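PDB 3FTJ: macrolide export ATP-binding/permease protein MacB, which probably serves as the ATP-driven inner-membrane exporter of the tripartite MacAB-TdeA efflux system, conferring resistance to macrolides. Local coordinates for residues Ser58-Ala72 and Ile117-Asn131. Numbering follows the deposited sequence.
Sequences SSGILVVGNKSFTSA and IFANENPLGKTVIFN
Ile117, at the end of helix 111-118, presses its branched side chain against Leu62, Val64 and Phe69 of the hairpin 58-64/67-69. From CB two branches part. CG2, anti to the backbone N, wedges between the methyls of Val64, 3.2 Å from its CG2, a tight fit; the same methyl also lies over one face of the Phe118 ring, toward its rim. CG1 leads the other way, over one face of the Phe69 ring, 4.2 Å from the centroid of that ring in a CH-pi contact. With chi2 extended (159°), CD1 goes on to meet Leu62 CD1 at 3.5 Å. A beta-branched residue suits this place because it fills two directions at once. The other methyl of Leu62, CD2, packs closely on Val128 CB at 3.4 Å.

Strand 127-130 joins the hairpin edge antiparallel. Val63 and Ile129 form a hydrogen-bonded pair, with Val63 N to Ile129 O at 2.8 Å and a bond returning from Ile129 N; Asn131 N adds a third bond, to Ile61 O. Beyond the paired residues, a water bridges Gly65 N and Thr127 O. Phe130, its CG anti to the backbone N (chi1 -176°), reaches back to Gly60, whose lack of a side chain admits the ring: CE1 comes 3.5 Å from Gly60 N, and the ring edge meets Ala72 O, in plane. Opposite Gly60, Ser71 and Ala72 make a G1 bulge.

Val63 and Ile129 lie on the other face of the sheet from Leu62 and Phe130. The end of helix 111-118 thus packs on one face of three antiparallel strands, part of the mixed beta sheet of the MacB-like periplasmic core domain in the transporter's periplasmic region.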
ATOM      1  N   SER A  58       2.163  10.323   1.141  1.00 23.10           N
ATOM      2  CA  SER A  58       2.337  11.708   1.540  1.00 21.28           C
ATOM      3  C   SER A  58       0.980  12.370   1.386  1.00 22.87           C
ATOM      4  O   SER A  58       0.175  11.961   0.556  1.00 24.09           O
ATOM      5  CB  SER A  58       3.356  12.392   0.630  1.00 19.82           C
ATOM      6  OG  SER A  58       3.748  13.661   1.136  1.00 28.45           O
ATOM      7  N   SER A  59       0.721  13.381   2.198  1.00 23.35           N
ATOM      8  CA  SER A  59      -0.544  14.099   2.165  1.00 21.10           C
ATOM      9  C   SER A  59      -0.232  15.551   1.852  1.00 22.17           C
ATOM     10  O   SER A  59       0.553  16.184   2.554  1.00 20.79           O
ATOM     11  CB  SER A  59      -1.229  13.982   3.520  1.00 20.57           C
ATOM     12  OG  SER A  59      -2.420  14.732   3.556  1.00 33.20           O
ATOM     13  N   GLY A  60      -0.819  16.078   0.787  1.00 19.19           N
ATOM     14  CA  GLY A  60      -0.431  17.394   0.317  1.00 17.90           C
ATOM     15  C   GLY A  60      -1.514  18.104  -0.470  1.00 19.37           C
ATOM     16  O   GLY A  60      -2.694  17.776  -0.349  1.00 20.21           O
ATOM     17  N   ILE A  61      -1.103  19.077  -1.279  1.00 16.24           N
ATOM     18  CA  ILE A  61      -2.040  19.913  -2.009  1.00 16.18           C
ATOM     19  C   ILE A  61      -2.122  19.475  -3.454  1.00 18.77           C
ATOM     20  O   ILE A  61      -1.106  19.388  -4.145  1.00 20.11           O
ATOM     21  CB  ILE A  61      -1.656  21.413  -1.920  1.00 19.48           C
ATOM     22  CG1 ILE A  61      -1.957  21.958  -0.527  1.00 20.23           C
ATOM     23  CG2 ILE A  61      -2.451  22.233  -2.917  1.00 19.57           C
ATOM     24  CD1 ILE A  61      -1.127  21.360   0.563  1.00 26.79           C
ATOM     25  N   LEU A  62      -3.339  19.182  -3.898  1.00 21.02           N
ATOM     26  CA  LEU A  62      -3.575  18.719  -5.259  1.00 19.77           C
ATOM     27  C   LEU A  62      -4.275  19.810  -6.050  1.00 21.45           C
ATOM     28  O   LEU A  62      -5.386  20.220  -5.702  1.00 20.61           O
ATOM     29  CB  LEU A  62      -4.465  17.474  -5.234  1.00 15.33           C
ATOM     30  CG  LEU A  62      -4.497  16.540  -6.444  1.00 22.56           C
ATOM     31  CD1 LEU A  62      -5.750  15.691  -6.420  1.00 22.65           C
ATOM     32  CD2 LEU A  62      -4.446  17.318  -7.722  1.00 28.99           C
ATOM     33  N   VAL A  63      -3.630  20.279  -7.112  1.00 21.20           N
ATOM     34  CA  VAL A  63      -4.262  21.227  -8.025  1.00 18.38           C
ATOM     35  C   VAL A  63      -4.813  20.489  -9.250  1.00 24.19           C
ATOM     36  O   VAL A  63      -4.133  19.636  -9.846  1.00 18.31           O
ATOM     37  CB  VAL A  63      -3.282  22.325  -8.487  1.00 22.45           C
ATOM     38  CG1 VAL A  63      -3.880  23.127  -9.647  1.00 20.90           C
ATOM     39  CG2 VAL A  63      -2.902  23.231  -7.327  1.00 20.24           C
ATOM     40  N   VAL A  64      -6.059  20.791  -9.601  1.00 18.46           N
ATOM     41  CA  VAL A  64      -6.672  20.207 -10.785  1.00 16.82           C
ATOM     42  C   VAL A  64      -7.379  21.309 -11.542  1.00 21.42           C
ATOM     43  O   VAL A  64      -8.388  21.843 -11.074  1.00 16.93           O
ATOM     44  CB  VAL A  64      -7.697  19.142 -10.423  1.00 18.67           C
ATOM     45  CG1 VAL A  64      -8.224  18.459 -11.694  1.00 20.19           C
ATOM     46  CG2 VAL A  64      -7.087  18.126  -9.449  1.00 22.63           C
ATOM     47  N   GLY A  65      -6.850  21.652 -12.708  1.00 20.10           N
ATOM     48  CA  GLY A  65      -7.367  22.784 -13.451  1.00 20.94           C
ATOM     49  C   GLY A  65      -7.172  24.024 -12.610  1.00 22.91           C
ATOM     50  O   GLY A  65      -6.047  24.385 -12.278  1.00 23.12           O
ATOM     51  N   ASN A  66      -8.272  24.667 -12.245  1.00 23.06           N
ATOM     52  CA  ASN A  66      -8.207  25.853 -11.402  1.00 26.66           C
ATOM     53  C   ASN A  66      -8.506  25.571  -9.938  1.00 25.55           C
ATOM     54  O   ASN A  66      -8.474  26.479  -9.116  1.00 29.05           O
ATOM     55  CB  ASN A  66      -9.160  26.924 -11.926  1.00 27.16           C
ATOM     56  CG  ASN A  66      -8.714  27.492 -13.256  1.00 27.02           C
ATOM     57  OD1 ASN A  66      -7.528  27.760 -13.463  1.00 28.39           O
ATOM     58  ND2 ASN A  66      -9.659  27.668 -14.171  1.00 27.53           N
ATOM     59  N   LYS A  67      -8.797  24.315  -9.622  1.00 24.32           N
ATOM     60  CA  LYS A  67      -9.202  23.927  -8.272  1.00 23.35           C
ATOM     61  C   LYS A  67      -7.997  23.470  -7.456  1.00 21.83           C
ATOM     62  O   LYS A  67      -7.052  22.906  -8.001  1.00 22.92           O
ATOM     63  CB  LYS A  67     -10.251  22.810  -8.327  1.00 18.59           C
ATOM     64  CG  LYS A  67     -11.545  23.165  -9.073  1.00 21.69           C
ATOM     65  CD  LYS A  67     -12.288  21.899  -9.524  1.00 35.66           C
ATOM     66  CE  LYS A  67     -13.660  22.203 -10.147  1.00 38.14           C
ATOM     67  NZ  LYS A  67     -13.565  23.014 -11.406  1.00 49.21           N
ATOM     68  N   SER A  68      -8.039  23.717  -6.152  1.00 20.77           N
ATOM     69  CA  SER A  68      -6.970  23.319  -5.246  1.00 20.29           C
ATOM     70  C   SER A  68      -7.592  22.595  -4.068  1.00 22.53           C
ATOM     71  O   SER A  68      -8.536  23.102  -3.456  1.00 21.60           O
ATOM     72  CB  SER A  68      -6.190  24.553  -4.766  1.00 22.59           C
ATOM     73  OG  SER A  68      -5.276  24.234  -3.720  1.00 22.52           O
ATOM     74  N   PHE A  69      -7.067  21.408  -3.764  1.00 19.65           N
ATOM     75  CA  PHE A  69      -7.570  20.556  -2.694  1.00 22.87           C
ATOM     76  C   PHE A  69      -6.473  20.310  -1.662  1.00 21.52           C
ATOM     77  O   PHE A  69      -5.322  20.101  -2.031  1.00 21.09           O
ATOM     78  CB  PHE A  69      -7.987  19.188  -3.260  1.00 22.15           C
ATOM     79  CG  PHE A  69      -9.045  19.252  -4.322  1.00 24.09           C
ATOM     80  CD1 PHE A  69     -10.383  19.102  -3.993  1.00 25.33           C
ATOM     81  CD2 PHE A  69      -8.705  19.449  -5.651  1.00 19.22           C
ATOM     82  CE1 PHE A  69     -11.362  19.153  -4.971  1.00 26.80           C
ATOM     83  CE2 PHE A  69      -9.680  19.499  -6.631  1.00 22.63           C
ATOM     84  CZ  PHE A  69     -11.009  19.352  -6.290  1.00 23.56           C
ATOM     85  N   THR A  70      -6.827  20.311  -0.378  1.00 21.29           N
ATOM     86  CA  THR A  70      -5.877  19.903   0.659  1.00 24.77           C
ATOM     87  C   THR A  70      -6.088  18.482   1.136  1.00 24.97           C
ATOM     88  O   THR A  70      -7.133  17.877   0.904  1.00 28.72           O
ATOM     89  CB  THR A  70      -5.940  20.768   1.920  1.00 25.26           C
ATOM     90  OG1 THR A  70      -7.302  21.107   2.206  1.00 29.98           O
ATOM     91  CG2 THR A  70      -5.136  22.002   1.734  1.00 30.37           C
ATOM     92  N   SER A  71      -5.081  17.976   1.839  1.00 25.51           N
ATOM     93  CA  SER A  71      -5.080  16.612   2.349  1.00 30.19           C
ATOM     94  C   SER A  71      -5.519  15.607   1.289  1.00 24.85           C
ATOM     95  O   SER A  71      -6.409  14.785   1.512  1.00 29.94           O
ATOM     96  CB  SER A  71      -5.920  16.493   3.623  1.00 33.91           C
ATOM     97  OG  SER A  71      -7.156  17.171   3.492  1.00 42.39           O
ATOM     98  N   ALA A  72      -4.894  15.702   0.123  1.00 22.95           N
ATOM     99  CA  ALA A  72      -4.950  14.632  -0.853  1.00 24.57           C
ATOM    100  C   ALA A  72      -3.812  13.692  -0.498  1.00 24.03           C
ATOM    101  O   ALA A  72      -2.679  14.133  -0.305  1.00 21.86           O
ATOM    102  CB  ALA A  72      -4.764  15.176  -2.254  1.00 23.76           C
ATOM    103  N   ILE A 117     -12.915  15.535  -7.499  1.00 30.26           N
ATOM    104  CA  ILE A 117     -12.040  16.349  -8.329  1.00 27.00           C
ATOM    105  C   ILE A 117     -12.591  16.559  -9.730  1.00 29.85           C
ATOM    106  O   ILE A 117     -12.320  17.574 -10.366  1.00 30.03           O
ATOM    107  CB  ILE A 117     -10.685  15.657  -8.487  1.00 27.64           C
ATOM    108  CG1 ILE A 117     -10.002  15.500  -7.133  1.00 27.92           C
ATOM    109  CG2 ILE A 117      -9.806  16.418  -9.459  1.00 31.53           C
ATOM    110  CD1 ILE A 117      -8.950  14.422  -7.160  1.00 36.91           C
ATOM    111  N   PHE A 118     -13.349  15.586 -10.222  1.00 28.43           N
ATOM    112  CA  PHE A 118     -13.785  15.609 -11.614  1.00 34.99           C
ATOM    113  C   PHE A 118     -15.302  15.576 -11.787  1.00 36.30           C
ATOM    114  O   PHE A 118     -15.808  15.832 -12.874  1.00 39.39           O
ATOM    115  CB  PHE A 118     -13.129  14.468 -12.396  1.00 29.44           C
ATOM    116  CG  PHE A 118     -11.673  14.706 -12.698  1.00 27.37           C
ATOM    117  CD1 PHE A 118     -10.689  13.924 -12.116  1.00 25.81           C
ATOM    118  CD2 PHE A 118     -11.290  15.727 -13.556  1.00 29.84           C
ATOM    119  CE1 PHE A 118      -9.349  14.149 -12.392  1.00 25.90           C
ATOM    120  CE2 PHE A 118      -9.948  15.960 -13.835  1.00 27.34           C
ATOM    121  CZ  PHE A 118      -8.979  15.171 -13.251  1.00 25.76           C
ATOM    122  N   ALA A 119     -16.021  15.274 -10.710  1.00 35.58           N
ATOM    123  CA  ALA A 119     -17.472  15.166 -10.771  1.00 37.02           C
ATOM    124  C   ALA A 119     -17.887  14.321 -11.973  1.00 40.20           C
ATOM    125  O   ALA A 119     -17.598  13.125 -12.020  1.00 39.25           O
ATOM    126  CB  ALA A 119     -18.105  16.550 -10.835  1.00 37.31           C
ATOM    127  N   ASN A 120     -18.542  14.946 -12.950  1.00 40.92           N
ATOM    128  CA  ASN A 120     -19.050  14.222 -14.116  1.00 40.42           C
ATOM    129  C   ASN A 120     -18.141  14.328 -15.339  1.00 41.08           C
ATOM    130  O   ASN A 120     -18.459  13.802 -16.410  1.00 45.70           O
ATOM    131  CB  ASN A 120     -20.477  14.671 -14.455  1.00 43.10           C
ATOM    132  CG  ASN A 120     -21.500  14.187 -13.432  1.00 46.73           C
ATOM    133  OD1 ASN A 120     -21.786  12.990 -13.342  1.00 42.59           O
ATOM    134  ND2 ASN A 120     -22.053  15.120 -12.654  1.00 40.82           N
ATOM    135  N   GLU A 121     -17.006  14.997 -15.171  1.00 38.49           N
ATOM    136  CA  GLU A 121     -16.011  15.113 -16.234  1.00 36.24           C
ATOM    137  C   GLU A 121     -15.249  13.803 -16.431  1.00 35.08           C
ATOM    138  O   GLU A 121     -15.109  12.999 -15.504  1.00 36.16           O
ATOM    139  CB  GLU A 121     -15.021  16.235 -15.906  1.00 36.15           C
ATOM    140  CG  GLU A 121     -15.685  17.549 -15.517  1.00 40.63           C
ATOM    141  CD  GLU A 121     -14.778  18.451 -14.690  1.00 45.32           C
ATOM    142  OE1 GLU A 121     -13.553  18.472 -14.939  1.00 45.83           O
ATOM    143  OE2 GLU A 121     -15.295  19.141 -13.786  1.00 45.54           O
ATOM    144  N   ASN A 122     -14.759  13.592 -17.646  1.00 32.51           N
ATOM    145  CA  ASN A 122     -13.879  12.470 -17.929  1.00 30.01           C
ATOM    146  C   ASN A 122     -12.494  12.720 -17.345  1.00 32.66           C
ATOM    147  O   ASN A 122     -11.801  13.639 -17.779  1.00 32.44           O
ATOM    148  CB  ASN A 122     -13.743  12.275 -19.433  1.00 28.94           C
ATOM    149  CG  ASN A 122     -12.568  11.393 -19.792  1.00 32.44           C
ATOM    150  OD1 ASN A 122     -12.450  10.274 -19.296  1.00 32.27           O
ATOM    151  ND2 ASN A 122     -11.683  11.895 -20.649  1.00 36.41           N
ATOM    152  N   PRO A 123     -12.076  11.898 -16.369  1.00 31.05           N
ATOM    153  CA  PRO A 123     -10.780  12.071 -15.702  1.00 27.93           C
ATOM    154  C   PRO A 123      -9.594  11.547 -16.517  1.00 28.10           C
ATOM    155  O   PRO A 123      -8.468  12.040 -16.366  1.00 22.92           O
ATOM    156  CB  PRO A 123     -10.959  11.227 -14.444  1.00 27.06           C
ATOM    157  CG  PRO A 123     -11.762  10.064 -14.966  1.00 32.14           C
ATOM    158  CD  PRO A 123     -12.826  10.772 -15.783  1.00 31.83           C
ATOM    159  N   LEU A 124      -9.844  10.560 -17.372  1.00 27.60           N
ATOM    160  CA  LEU A 124      -8.775   9.894 -18.109  1.00 23.64           C
ATOM    161  C   LEU A 124      -7.984  10.866 -18.973  1.00 25.33           C
ATOM    162  O   LEU A 124      -8.545  11.588 -19.797  1.00 26.81           O
ATOM    163  CB  LEU A 124      -9.337   8.755 -18.972  1.00 26.63           C
ATOM    164  CG  LEU A 124     -10.093   7.631 -18.250  1.00 28.60           C
ATOM    165  CD1 LEU A 124     -10.306   6.455 -19.190  1.00 28.25           C
ATOM    166  CD2 LEU A 124      -9.339   7.176 -17.010  1.00 25.34           C
ATOM    167  N   GLY A 125      -6.674  10.885 -18.776  1.00 22.27           N
ATOM    168  CA  GLY A 125      -5.800  11.687 -19.606  1.00 26.53           C
ATOM    169  C   GLY A 125      -5.571  13.075 -19.043  1.00 22.22           C
ATOM    170  O   GLY A 125      -4.720  13.819 -19.523  1.00 22.78           O
ATOM    171  N   LYS A 126      -6.321  13.428 -18.011  1.00 20.01           N
ATOM    172  CA  LYS A 126      -6.145  14.738 -17.396  1.00 23.14           C
ATOM    173  C   LYS A 126      -5.030  14.788 -16.355  1.00 21.20           C
ATOM    174  O   LYS A 126      -4.672  13.773 -15.757  1.00 20.48           O
ATOM    175  CB  LYS A 126      -7.468  15.256 -16.849  1.00 26.65           C
ATOM    176  CG  LYS A 126      -8.283  15.915 -17.952  1.00 27.71           C
ATOM    177  CD  LYS A 126      -9.750  15.869 -17.664  1.00 31.94           C
ATOM    178  CE  LYS A 126     -10.531  16.196 -18.915  1.00 27.13           C
ATOM    179  NZ  LYS A 126     -11.977  16.317 -18.615  1.00 33.14           N
ATOM    180  N   THR A 127      -4.461  15.975 -16.167  1.00 20.19           N
ATOM    181  CA  THR A 127      -3.302  16.130 -15.294  1.00 19.04           C
ATOM    182  C   THR A 127      -3.690  16.688 -13.939  1.00 23.15           C
ATOM    183  O   THR A 127      -4.448  17.659 -13.849  1.00 23.38           O
ATOM    184  CB  THR A 127      -2.236  17.027 -15.938  1.00 21.45           C
ATOM    185  OG1 THR A 127      -1.670  16.351 -17.072  1.00 20.93           O
ATOM    186  CG2 THR A 127      -1.140  17.346 -14.947  1.00 17.22           C
ATOM    187  N   VAL A 128      -3.198  16.041 -12.885  1.00 20.26           N
ATOM    188  CA  VAL A 128      -3.371  16.531 -11.527  1.00 18.74           C
ATOM    189  C   VAL A 128      -1.985  16.828 -10.956  1.00 22.62           C
ATOM    190  O   VAL A 128      -1.024  16.111 -11.232  1.00 21.52           O
ATOM    191  CB  VAL A 128      -4.113  15.524 -10.627  1.00 23.63           C
ATOM    192  CG1 VAL A 128      -5.441  15.107 -11.268  1.00 24.66           C
ATOM    193  CG2 VAL A 128      -3.248  14.311 -10.350  1.00 21.99           C
ATOM    194  N   ILE A 129      -1.879  17.900 -10.178  1.00 21.32           N
ATOM    195  CA  ILE A 129      -0.591  18.354  -9.679  1.00 18.86           C
ATOM    196  C   ILE A 129      -0.512  18.190  -8.168  1.00 19.70           C
ATOM    197  O   ILE A 129      -1.248  18.841  -7.418  1.00 19.05           O
ATOM    198  CB  ILE A 129      -0.345  19.829 -10.055  1.00 19.67           C
ATOM    199  CG1 ILE A 129      -0.486  20.024 -11.560  1.00 23.84           C
ATOM    200  CG2 ILE A 129       1.024  20.280  -9.597  1.00 20.20           C
ATOM    201  CD1 ILE A 129      -0.146  21.427 -12.012  1.00 26.85           C
ATOM    202  N   PHE A 130       0.377  17.310  -7.724  1.00 17.46           N
ATOM    203  CA  PHE A 130       0.586  17.089  -6.298  1.00 18.93           C
ATOM    204  C   PHE A 130       1.865  17.797  -5.826  1.00 22.17           C
ATOM    205  O   PHE A 130       2.965  17.520  -6.321  1.00 17.90           O
ATOM    206  CB  PHE A 130       0.648  15.591  -5.998  1.00 17.56           C
ATOM    207  CG  PHE A 130       0.762  15.268  -4.534  1.00 18.34           C
ATOM    208  CD1 PHE A 130      -0.367  15.136  -3.749  1.00 16.76           C
ATOM    209  CD2 PHE A 130       2.001  15.103  -3.947  1.00 18.26           C
ATOM    210  CE1 PHE A 130      -0.259  14.843  -2.405  1.00 17.76           C
ATOM    211  CE2 PHE A 130       2.113  14.810  -2.601  1.00 18.18           C
ATOM    212  CZ  PHE A 130       0.978  14.676  -1.836  1.00 18.62           C
ATOM    213  N   ASN A 131       1.714  18.718  -4.874  1.00 18.47           N
ATOM    214  CA  ASN A 131       2.847  19.509  -4.391  1.00 21.44           C
ATOM    215  C   ASN A 131       3.768  19.955  -5.532  1.00 21.17           C
ATOM    216  O   ASN A 131       4.996  19.785  -5.464  1.00 20.32           O
ATOM    217  CB  ASN A 131       3.637  18.743  -3.321  1.00 18.59           C
ATOM    218  CG  ASN A 131       2.970  18.798  -1.946  1.00 24.03           C
ATOM    219  OD1 ASN A 131       3.460  18.207  -0.984  1.00 28.27           O
ATOM    220  ND2 ASN A 131       1.853  19.516  -1.850  1.00 18.27           N
TER
HETATM  221  O   HOH W   1      -4.278  20.451 -13.652  1.00 19.42           O